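Local coordinates for Alr4995 protein (Nostoc sp., PDB 6LRG) that probably converts arginine to ornithine in its dihydrolase part and ornithine to proline in its NAD-binding part, at residues E141-P146 and G311-V316; D405-I410 and K422-L427; I630-S635 and M652-I657. One frame throughout, in Å; residues are numbered along the deposited sequence.

Contact 1 (E141-P146 and G311-V316); sequences ELDSHP and GGSFQV
L142 lies against the hydroxyl of S313, where a short 3-10 turn ahead of helix 145-152 meets the start of strand 313-320, and it illustrates how a buried apolar side chain can fill the middle of an otherwise polar contact. Its CB stands 4.0 Å from S313 OG. With CG anti to the backbone nitrogen (chi1 174°), the isobutyl group reaches out toward the start of the strand. CG itself keeps further back and splits the tip in two. From there CD2 comes within 4.1 Å of S313 OG and also reaches toward the backbone of G312, 4.5 Å from its CA. The other branch, CD1, turns back to its own segment and stops 3.9 Å from H145 ND1, beside the imidazole whose face is covered by L142 CA.

Two acids flank this leucine. The chain of E141, bent at chi2 (76°), brings OE1 to 3.7 Å from S313 CB, while R325 of the second subunit forms a salt bridge to the same oxygen. D143 keeps its distance, and a water spans the gap: it donates to D143 OD2 at 2.8 Å and lies 3.3 Å from S313 OG. OD2 is also paired with K334 and with R325 of the second subunit, and OD1 with the hydroxyl of S336 on the neighbouring strand. The turn is tied by S144, whose backbone N and OG both bond to E141 O, OG at 2.8 Å.

The arrangement sets the turn before helix 145-152 against strand 313-320, last in the sheet within this chain. Chemically, water links the serine to D143, while E141 packs on its CB; R325 of the second subunit pairs with both acids and, together with K334, would be expected to offset their charge, so the subunit interface forms part of this site.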
loop_
_atom_site.group_PDB
_atom_site.type_symbol
_atom_site.label_atom_id
_atom_site.label_comp_id
_atom_site.label_asym_id
_atom_site.label_seq_id
_atom_site.Cartn_x
_atom_site.Cartn_y
_atom_site.Cartn_z
ATOM N N GLU B 141 -34.633 -25.166 -10.479
ATOM C CA GLU B 141 -33.450 -25.932 -10.795
ATOM C C GLU B 141 -33.250 -26.062 -12.306
ATOM O O GLU B 141 -34.205 -26.273 -13.068
ATOM C CB GLU B 141 -33.536 -27.321 -10.154
ATOM C CG GLU B 141 -32.170 -28.028 -10.024
ATOM C CD GLU B 141 -31.311 -27.490 -8.879
ATOM O OE1 GLU B 141 -30.101 -27.803 -8.834
ATOM O OE2 GLU B 141 -31.849 -26.774 -8.010
ATOM N N LEU B 142 -32.001 -25.929 -12.734
ATOM C CA LEU B 142 -31.616 -26.148 -14.123
ATOM C C LEU B 142 -32.147 -27.452 -14.682
ATOM O O LEU B 142 -32.561 -27.514 -15.842
ATOM C CB LEU B 142 -30.094 -26.135 -14.249
ATOM C CG LEU B 142 -29.559 -26.502 -15.635
ATOM C CD1 LEU B 142 -30.048 -25.501 -16.646
ATOM C CD2 LEU B 142 -28.032 -26.559 -15.629
ATOM N N ASP B 143 -32.134 -28.492 -13.853
ATOM C CA ASP B 143 -32.537 -29.840 -14.265
ATOM C C ASP B 143 -34.050 -30.024 -14.523
ATOM O O ASP B 143 -34.467 -31.062 -15.025
ATOM C CB ASP B 143 -32.097 -30.849 -13.214
ATOM C CG ASP B 143 -30.731 -31.440 -13.508
ATOM O OD1 ASP B 143 -30.244 -31.256 -14.639
ATOM O OD2 ASP B 143 -30.150 -32.089 -12.616
ATOM N N SER B 144 -34.872 -29.047 -14.157
ATOM C CA SER B 144 -36.279 -29.104 -14.546
ATOM C C SER B 144 -36.451 -28.729 -16.027
ATOM O O SER B 144 -37.400 -29.171 -16.663
ATOM C CB SER B 144 -37.145 -28.194 -13.658
ATOM O OG SER B 144 -36.829 -26.834 -13.862
ATOM N N HIS B 145 -35.527 -27.944 -16.582
ATOM C CA HIS B 145 -35.685 -27.442 -17.954
ATOM C C HIS B 145 -35.943 -28.518 -19.022
ATOM O O HIS B 145 -36.776 -28.307 -19.903
ATOM C CB HIS B 145 -34.469 -26.602 -18.346
ATOM C CG HIS B 145 -34.355 -25.330 -17.569
ATOM N ND1 HIS B 145 -33.497 -24.312 -17.920
ATOM C CD2 HIS B 145 -35.015 -24.901 -16.468
ATOM C CE1 HIS B 145 -33.627 -23.312 -17.065
ATOM N NE2 HIS B 145 -34.539 -23.648 -16.171
ATOM N N PRO B 146 -35.246 -29.665 -18.965
ATOM C CA PRO B 146 -35.583 -30.682 -19.978
ATOM C C PRO B 146 -36.960 -31.334 -19.783
ATOM O O PRO B 146 -37.473 -31.962 -20.706
ATOM C CB PRO B 146 -34.474 -31.733 -19.806
ATOM C CG PRO B 146 -33.341 -30.975 -19.142
ATOM C CD PRO B 146 -34.040 -30.036 -18.209
ATOM N N GLY B 311 -21.861 -21.857 -13.922
ATOM C CA GLY B 311 -23.204 -21.825 -14.484
ATOM C C GLY B 311 -23.889 -23.173 -14.634
ATOM O O GLY B 311 -24.827 -23.302 -15.411
ATOM N N GLY B 312 -23.431 -24.181 -13.901
ATOM C CA GLY B 312 -24.046 -25.494 -13.960
ATOM C C GLY B 312 -24.703 -25.866 -12.647
ATOM O O GLY B 312 -24.793 -25.035 -11.757
ATOM N N SER B 313 -25.184 -27.101 -12.529
ATOM C CA SER B 313 -25.677 -27.602 -11.245
ATOM C C SER B 313 -25.147 -29.002 -10.995
ATOM O O SER B 313 -24.655 -29.655 -11.909
ATOM C CB SER B 313 -27.212 -27.602 -11.188
ATOM O OG SER B 313 -27.756 -28.553 -12.080
ATOM N N PHE B 314 -25.256 -29.478 -9.760
ATOM C CA PHE B 314 -24.769 -30.814 -9.453
ATOM C C PHE B 314 -25.765 -31.583 -8.631
ATOM O O PHE B 314 -26.535 -31.010 -7.869
ATOM C CB PHE B 314 -23.444 -30.758 -8.677
ATOM C CG PHE B 314 -23.580 -30.123 -7.330
ATOM C CD1 PHE B 314 -24.005 -30.867 -6.226
ATOM C CD2 PHE B 314 -23.332 -28.764 -7.167
ATOM C CE1 PHE B 314 -24.175 -30.262 -4.991
ATOM C CE2 PHE B 314 -23.485 -28.153 -5.924
ATOM C CZ PHE B 314 -23.907 -28.907 -4.834
ATOM N N GLN B 315 -25.692 -32.892 -8.740
ATOM C CA GLN B 315 -26.338 -33.756 -7.778
ATOM C C GLN B 315 -25.345 -34.818 -7.293
ATOM O O GLN B 315 -24.832 -35.594 -8.094
ATOM C CB GLN B 315 -27.561 -34.407 -8.401
ATOM C CG GLN B 315 -28.364 -35.240 -7.445
ATOM C CD GLN B 315 -29.512 -35.942 -8.133
ATOM O OE1 GLN B 315 -29.630 -35.924 -9.367
ATOM N NE2 GLN B 315 -30.370 -36.572 -7.338
ATOM N N VAL B 316 -25.067 -34.852 -5.997
ATOM C CA VAL B 316 -24.179 -35.890 -5.468
ATOM C C VAL B 316 -24.951 -37.191 -5.354
ATOM O O VAL B 316 -25.829 -37.326 -4.513
ATOM C CB VAL B 316 -23.580 -35.508 -4.103
ATOM C CG1 VAL B 316 -22.805 -36.673 -3.526
ATOM C CG2 VAL B 316 -22.687 -34.285 -4.249
HETATM O O HOH W 1 -27.417 -31.810 -12.133
#

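Contact 2 (D405-I410 and K422-L427)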
loop_
_atom_site.group_PDB
_atom_site.type_symbol
_atom_site.label_atom_id
_atom_site.label_comp_id
_atom_site.label_asym_id
_atom_site.label_seq_id
_atom_site.Cartn_x
_atom_site.Cartn_y
_atom_site.Cartn_z
ATOM N N ASP B 405 -1.792 -22.952 -21.437
ATOM C CA ASP B 405 -2.245 -22.097 -22.526
ATOM C C ASP B 405 -1.698 -22.562 -23.864
ATOM O O ASP B 405 -1.413 -21.754 -24.758
ATOM C CB ASP B 405 -1.861 -20.636 -22.286
ATOM C CG ASP B 405 -2.624 -20.012 -21.133
ATOM O OD1 ASP B 405 -3.652 -20.574 -20.720
ATOM O OD2 ASP B 405 -2.209 -18.947 -20.643
ATOM N N GLY B 406 -1.556 -23.874 -23.995
ATOM C CA GLY B 406 -1.178 -24.461 -25.265
ATOM C C GLY B 406 -2.252 -25.421 -25.739
ATOM O O GLY B 406 -3.251 -25.651 -25.040
ATOM N N ALA B 407 -2.045 -25.965 -26.935
ATOM C CA ALA B 407 -2.868 -27.033 -27.468
ATOM C C ALA B 407 -2.099 -28.355 -27.457
ATOM O O ALA B 407 -0.879 -28.372 -27.325
ATOM C CB ALA B 407 -3.322 -26.699 -28.869
ATOM N N ILE B 408 -2.815 -29.463 -27.597
ATOM C CA ILE B 408 -2.200 -30.780 -27.561
ATOM C C ILE B 408 -2.271 -31.399 -28.938
ATOM O O ILE B 408 -3.354 -31.645 -29.454
ATOM C CB ILE B 408 -2.896 -31.687 -26.531
ATOM C CG1 ILE B 408 -2.767 -31.083 -25.141
ATOM C CG2 ILE B 408 -2.326 -33.093 -26.554
ATOM C CD1 ILE B 408 -3.680 -31.712 -24.159
ATOM N N ALA B 409 -1.102 -31.630 -29.524
ATOM C CA ALA B 409 -0.977 -32.180 -30.865
ATOM C C ALA B 409 -0.610 -33.650 -30.758
ATOM O O ALA B 409 0.177 -34.021 -29.899
ATOM C CB ALA B 409 0.074 -31.421 -31.657
ATOM N N ILE B 410 -1.190 -34.471 -31.628
ATOM C CA ILE B 410 -1.035 -35.916 -31.626
ATOM C C ILE B 410 -0.419 -36.325 -32.956
ATOM O O ILE B 410 -0.852 -35.868 -34.005
ATOM C CB ILE B 410 -2.406 -36.650 -31.448
ATOM C CG1 ILE B 410 -3.169 -36.117 -30.238
ATOM C CG2 ILE B 410 -2.235 -38.150 -31.322
ATOM C CD1 ILE B 410 -2.398 -36.181 -28.949
ATOM N N LYS B 422 1.862 -27.702 -27.489
ATOM C CA LYS B 422 2.438 -26.689 -28.377
ATOM C C LYS B 422 1.682 -25.382 -28.213
ATOM O O LYS B 422 0.465 -25.396 -28.072
ATOM C CB LYS B 422 2.368 -27.127 -29.851
ATOM C CG LYS B 422 3.391 -28.170 -30.274
ATOM C CD LYS B 422 3.044 -28.721 -31.645
ATOM C CE LYS B 422 4.272 -28.869 -32.531
ATOM N NZ LYS B 422 4.069 -28.190 -33.864
ATOM N N ILE B 423 2.378 -24.254 -28.227
ATOM C CA ILE B 423 1.672 -22.979 -28.237
ATOM C C ILE B 423 1.107 -22.762 -29.618
ATOM O O ILE B 423 1.604 -23.319 -30.585
ATOM C CB ILE B 423 2.573 -21.763 -27.846
ATOM C CG1 ILE B 423 3.771 -21.635 -28.786
ATOM C CG2 ILE B 423 3.006 -21.856 -26.391
ATOM C CD1 ILE B 423 4.632 -20.421 -28.484
ATOM N N LEU B 424 0.069 -21.950 -29.703
ATOM C CA LEU B 424 -0.683 -21.788 -30.935
ATOM C C LEU B 424 0.182 -21.528 -32.170
ATOM O O LEU B 424 -0.003 -22.175 -33.204
ATOM C CB LEU B 424 -1.690 -20.659 -30.769
ATOM C CG LEU B 424 -2.713 -20.833 -29.641
ATOM C CD1 LEU B 424 -3.916 -19.916 -29.868
ATOM C CD2 LEU B 424 -3.157 -22.282 -29.452
ATOM N N ARG B 425 1.148 -20.615 -32.054
ATOM C CA ARG B 425 1.901 -20.155 -33.214
ATOM C C ARG B 425 2.909 -21.173 -33.722
ATOM O O ARG B 425 3.578 -20.935 -34.733
ATOM C CB ARG B 425 2.614 -18.838 -32.896
ATOM C CG ARG B 425 3.652 -18.907 -31.795
ATOM C CD ARG B 425 4.543 -17.662 -31.836
ATOM N NE ARG B 425 5.701 -17.729 -30.940
ATOM C CZ ARG B 425 5.702 -17.248 -29.703
ATOM N NH1 ARG B 425 4.608 -16.690 -29.206
ATOM N NH2 ARG B 425 6.783 -17.323 -28.956
ATOM N N ASP B 426 3.039 -22.294 -33.017
ATOM C CA ASP B 426 3.948 -23.349 -33.439
ATOM C C ASP B 426 3.227 -24.500 -34.118
ATOM O O ASP B 426 3.857 -25.473 -34.515
ATOM C CB ASP B 426 4.736 -23.887 -32.262
ATOM C CG ASP B 426 5.755 -22.892 -31.735
ATOM O OD1 ASP B 426 6.013 -21.865 -32.398
ATOM O OD2 ASP B 426 6.310 -23.150 -30.651
ATOM N N LEU B 427 1.911 -24.401 -34.249
ATOM C CA LEU B 427 1.163 -25.489 -34.853
ATOM C C LEU B 427 1.355 -25.442 -36.355
ATOM O O LEU B 427 1.477 -24.368 -36.937
ATOM C CB LEU B 427 -0.322 -25.407 -34.496
ATOM C CG LEU B 427 -0.755 -25.600 -33.043
ATOM C CD1 LEU B 427 -2.215 -25.204 -32.879
ATOM C CD2 LEU B 427 -0.532 -27.033 -32.595
#
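The open end of a beta hairpin, made by strands 407-413 and 416-422, is closed where A407 pairs with K422 as an antiparallel hydrogen-bonded pair. A407 N gives its hydrogen to K422 O and K422 N returns one to A407 O, both at 2.8 Å. Just before the pair, G406 brings its CA to 3.4 Å from K422 O.

The side chains of A407 and K422 share one face of the mixed sheet, and strand 432-435 continues that sheet on the far side of 407-413. After K422 the chain leaves the hairpin through a 3-10 turn, which folds L424 and L427 back over A407: its CB meets L427 CD1 at 4.4 Å and L424 CD2 at 4.5 Å. K422 runs along this face, its CD 4.0 Å from A409 CB, and bends at chi3 (138°) and chi4 to bring NZ to D426 O at 2.8 Å. The amine sits above the plane of that carbonyl, and its charge is paired with E431 OE2 in a salt bridge. A methionine here would probably leave E431 without this positive partner and the carbonyl of D426 without its donor.

Contact 3 (I630-S635 and M652-I657); sequences ILMLSS and MVCVDI
Strands 630-633 and 652-656 run parallel, their axes 4.9 Å apart and inclined by 8°, with backbone bonds passing alternately between them. V653 N bonds to I630 O, M632 N to V653 O at 2.7 Å; V655 N to M632 O and S634 N to V655 O carry the pattern to the end of the pair.

Side chains then sort to two faces. On one, I630, M632, M652 and C654 form a sulfur-rich patch. The methyl of M652 serves both its neighbours: CE touches I630 CD1 at 3.7 Å, and M632 SD lies 3.9 Å from it as the two methionine chains pass at a slant. M632 bends at its last torsion (chi3 -53°), which carries its own CE over to C654, 3.7 Å from SG.

The strands belong to a beta-alpha-beta unit of the Rossmann fold, with helix 637-645 as the connection, and this helix packs on the same patch through V642 against I630 and S639 against M632. Strand order in the sheet, 3-2-1-4-5-6, is that of the classical nucleotide-binding fold.

On the other face L631 and V653 stand as neighbours, their side chains running in the same direction. L631 holds CG anti to its own nitrogen (chi1 -152°), and CD1 leans over to V653 CB at 3.5 Å. L633 and V655 repeat this neighbour packing more loosely, CD2 to CG2 at 4.2 Å, and helix 680-692 covers both of them, V680 and L684 on L633 and F683 on V655.

Toward the C-terminal ends of the pair, polar groups take over. D656 turns OD2 toward the backbone of S634, while OD1 accepts from the backbone N of N658; its side chain lies about 9 Å from the bound NAD. S635 OG is hydrogen-bonded to the hydroxyls of S639 and T494.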
loop_
_atom_site.group_PDB
_atom_site.type_symbol
_atom_site.label_atom_id
_atom_site.label_comp_id
_atom_site.label_asym_id
_atom_site.label_seq_id
_atom_site.Cartn_x
_atom_site.Cartn_y
_atom_site.Cartn_z
ATOM N N ILE B 630 -1.106 13.696 -23.683
ATOM C CA ILE B 630 -0.985 12.257 -23.614
ATOM C C ILE B 630 -1.734 11.762 -22.384
ATOM O O ILE B 630 -1.457 12.186 -21.258
ATOM C CB ILE B 630 0.489 11.811 -23.560
ATOM C CG1 ILE B 630 1.214 12.202 -24.848
ATOM C CG2 ILE B 630 0.594 10.307 -23.362
ATOM C CD1 ILE B 630 2.673 11.837 -24.822
ATOM N N LEU B 631 -2.689 10.869 -22.607
ATOM C CA LEU B 631 -3.475 10.300 -21.523
ATOM C C LEU B 631 -2.981 8.908 -21.137
ATOM O O LEU B 631 -3.095 7.973 -21.920
ATOM C CB LEU B 631 -4.930 10.232 -21.943
ATOM C CG LEU B 631 -5.932 10.307 -20.816
ATOM C CD1 LEU B 631 -5.733 11.625 -20.081
ATOM C CD2 LEU B 631 -7.328 10.204 -21.425
ATOM N N MET B 632 -2.443 8.760 -19.933
ATOM C CA MET B 632 -1.800 7.509 -19.565
ATOM C C MET B 632 -2.637 6.727 -18.555
ATOM O O MET B 632 -2.689 7.059 -17.369
ATOM C CB MET B 632 -0.378 7.771 -19.036
ATOM C CG MET B 632 0.578 8.297 -20.130
ATOM S SD MET B 632 2.256 8.742 -19.611
ATOM C CE MET B 632 1.907 9.858 -18.259
ATOM N N LEU B 633 -3.286 5.673 -19.052
ATOM C CA LEU B 633 -4.276 4.954 -18.280
ATOM C C LEU B 633 -3.774 3.572 -17.844
ATOM O O LEU B 633 -3.841 2.601 -18.598
ATOM C CB LEU B 633 -5.570 4.838 -19.095
ATOM C CG LEU B 633 -6.157 6.161 -19.618
ATOM C CD1 LEU B 633 -7.320 5.896 -20.591
ATOM C CD2 LEU B 633 -6.604 7.081 -18.476
ATOM N N SER B 634 -3.258 3.519 -16.619
ATOM C CA SER B 634 -2.777 2.297 -15.983
ATOM C C SER B 634 -1.920 1.413 -16.870
ATOM O O SER B 634 -2.224 0.230 -17.025
ATOM C CB SER B 634 -3.961 1.477 -15.480
ATOM O OG SER B 634 -4.675 2.194 -14.491
ATOM N N SER B 635 -0.855 1.961 -17.450
ATOM C CA SER B 635 -0.026 1.167 -18.358
ATOM C C SER B 635 1.411 0.994 -17.892
ATOM O O SER B 635 2.153 0.186 -18.457
ATOM C CB SER B 635 -0.044 1.789 -19.754
ATOM O OG SER B 635 -0.126 3.205 -19.674
ATOM N N MET B 652 0.663 15.815 -19.834
ATOM C CA MET B 652 0.703 14.398 -19.535
ATOM C C MET B 652 -0.143 14.077 -18.313
ATOM O O MET B 652 0.093 14.609 -17.230
ATOM C CB MET B 652 2.149 13.956 -19.339
ATOM C CG MET B 652 3.032 14.345 -20.511
ATOM S SD MET B 652 4.511 13.354 -20.689
ATOM C CE MET B 652 3.862 11.837 -21.368
ATOM N N VAL B 653 -1.148 13.227 -18.504
ATOM C CA VAL B 653 -2.039 12.857 -17.423
ATOM C C VAL B 653 -1.857 11.392 -17.072
ATOM O O VAL B 653 -2.040 10.514 -17.910
ATOM C CB VAL B 653 -3.503 13.108 -17.780
ATOM C CG1 VAL B 653 -4.397 12.798 -16.567
ATOM C CG2 VAL B 653 -3.687 14.545 -18.247
ATOM N N CYS B 654 -1.502 11.137 -15.825
ATOM C CA CYS B 654 -1.120 9.805 -15.414
ATOM C C CYS B 654 -2.051 9.269 -14.341
ATOM O O CYS B 654 -2.013 9.711 -13.191
ATOM C CB CYS B 654 0.320 9.798 -14.905
ATOM S SG CYS B 654 1.103 8.182 -15.060
ATOM N N VAL B 655 -2.891 8.315 -14.722
ATOM C CA VAL B 655 -3.747 7.643 -13.761
ATOM C C VAL B 655 -3.245 6.242 -13.481
ATOM O O VAL B 655 -3.050 5.451 -14.400
ATOM C CB VAL B 655 -5.189 7.552 -14.249
ATOM C CG1 VAL B 655 -6.094 7.155 -13.089
ATOM C CG2 VAL B 655 -5.629 8.876 -14.850
ATOM N N ASP B 656 -3.028 5.936 -12.210
ATOM C CA ASP B 656 -2.671 4.586 -11.810
ATOM C C ASP B 656 -3.083 4.397 -10.352
ATOM O O ASP B 656 -3.186 5.378 -9.613
ATOM C CB ASP B 656 -1.175 4.344 -12.010
ATOM C CG ASP B 656 -0.813 2.863 -12.070
ATOM O OD1 ASP B 656 -1.048 2.154 -11.060
ATOM O OD2 ASP B 656 -0.270 2.418 -13.114
ATOM N N ILE B 657 -3.337 3.155 -9.943
ATOM C CA ILE B 657 -3.721 2.868 -8.558
ATOM C C ILE B 657 -2.488 2.790 -7.662
ATOM O O ILE B 657 -2.559 3.046 -6.464
ATOM C CB ILE B 657 -4.533 1.549 -8.440
ATOM C CG1 ILE B 657 -5.252 1.485 -7.093
ATOM C CG2 ILE B 657 -3.639 0.321 -8.629
ATOM C CD1 ILE B 657 -6.082 2.702 -6.802
#

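How the contacts relate
The three contacts follow one another along the chain without overlapping, and each sits on a different sheet. Contact 1 lies at strand 313-320, outermost within this chain in the first mixed sheet, contact 2 in the seven-stranded mixed sheet, and contact 3 inside the parallel sheet that belongs to the NAD-binding fold. Their centres are 34 Å apart for contacts 1 and 2, 36 Å for contacts 2 and 3, and 46 Å for contacts 1 and 3, which lie on opposite sides of the chain's centre. No two touch. Such separation is consistent with a modular enzyme whose dihydrolase and dinucleotide-binding parts are built as separate units, with the intervening sheet of contact 2 between them in sequence.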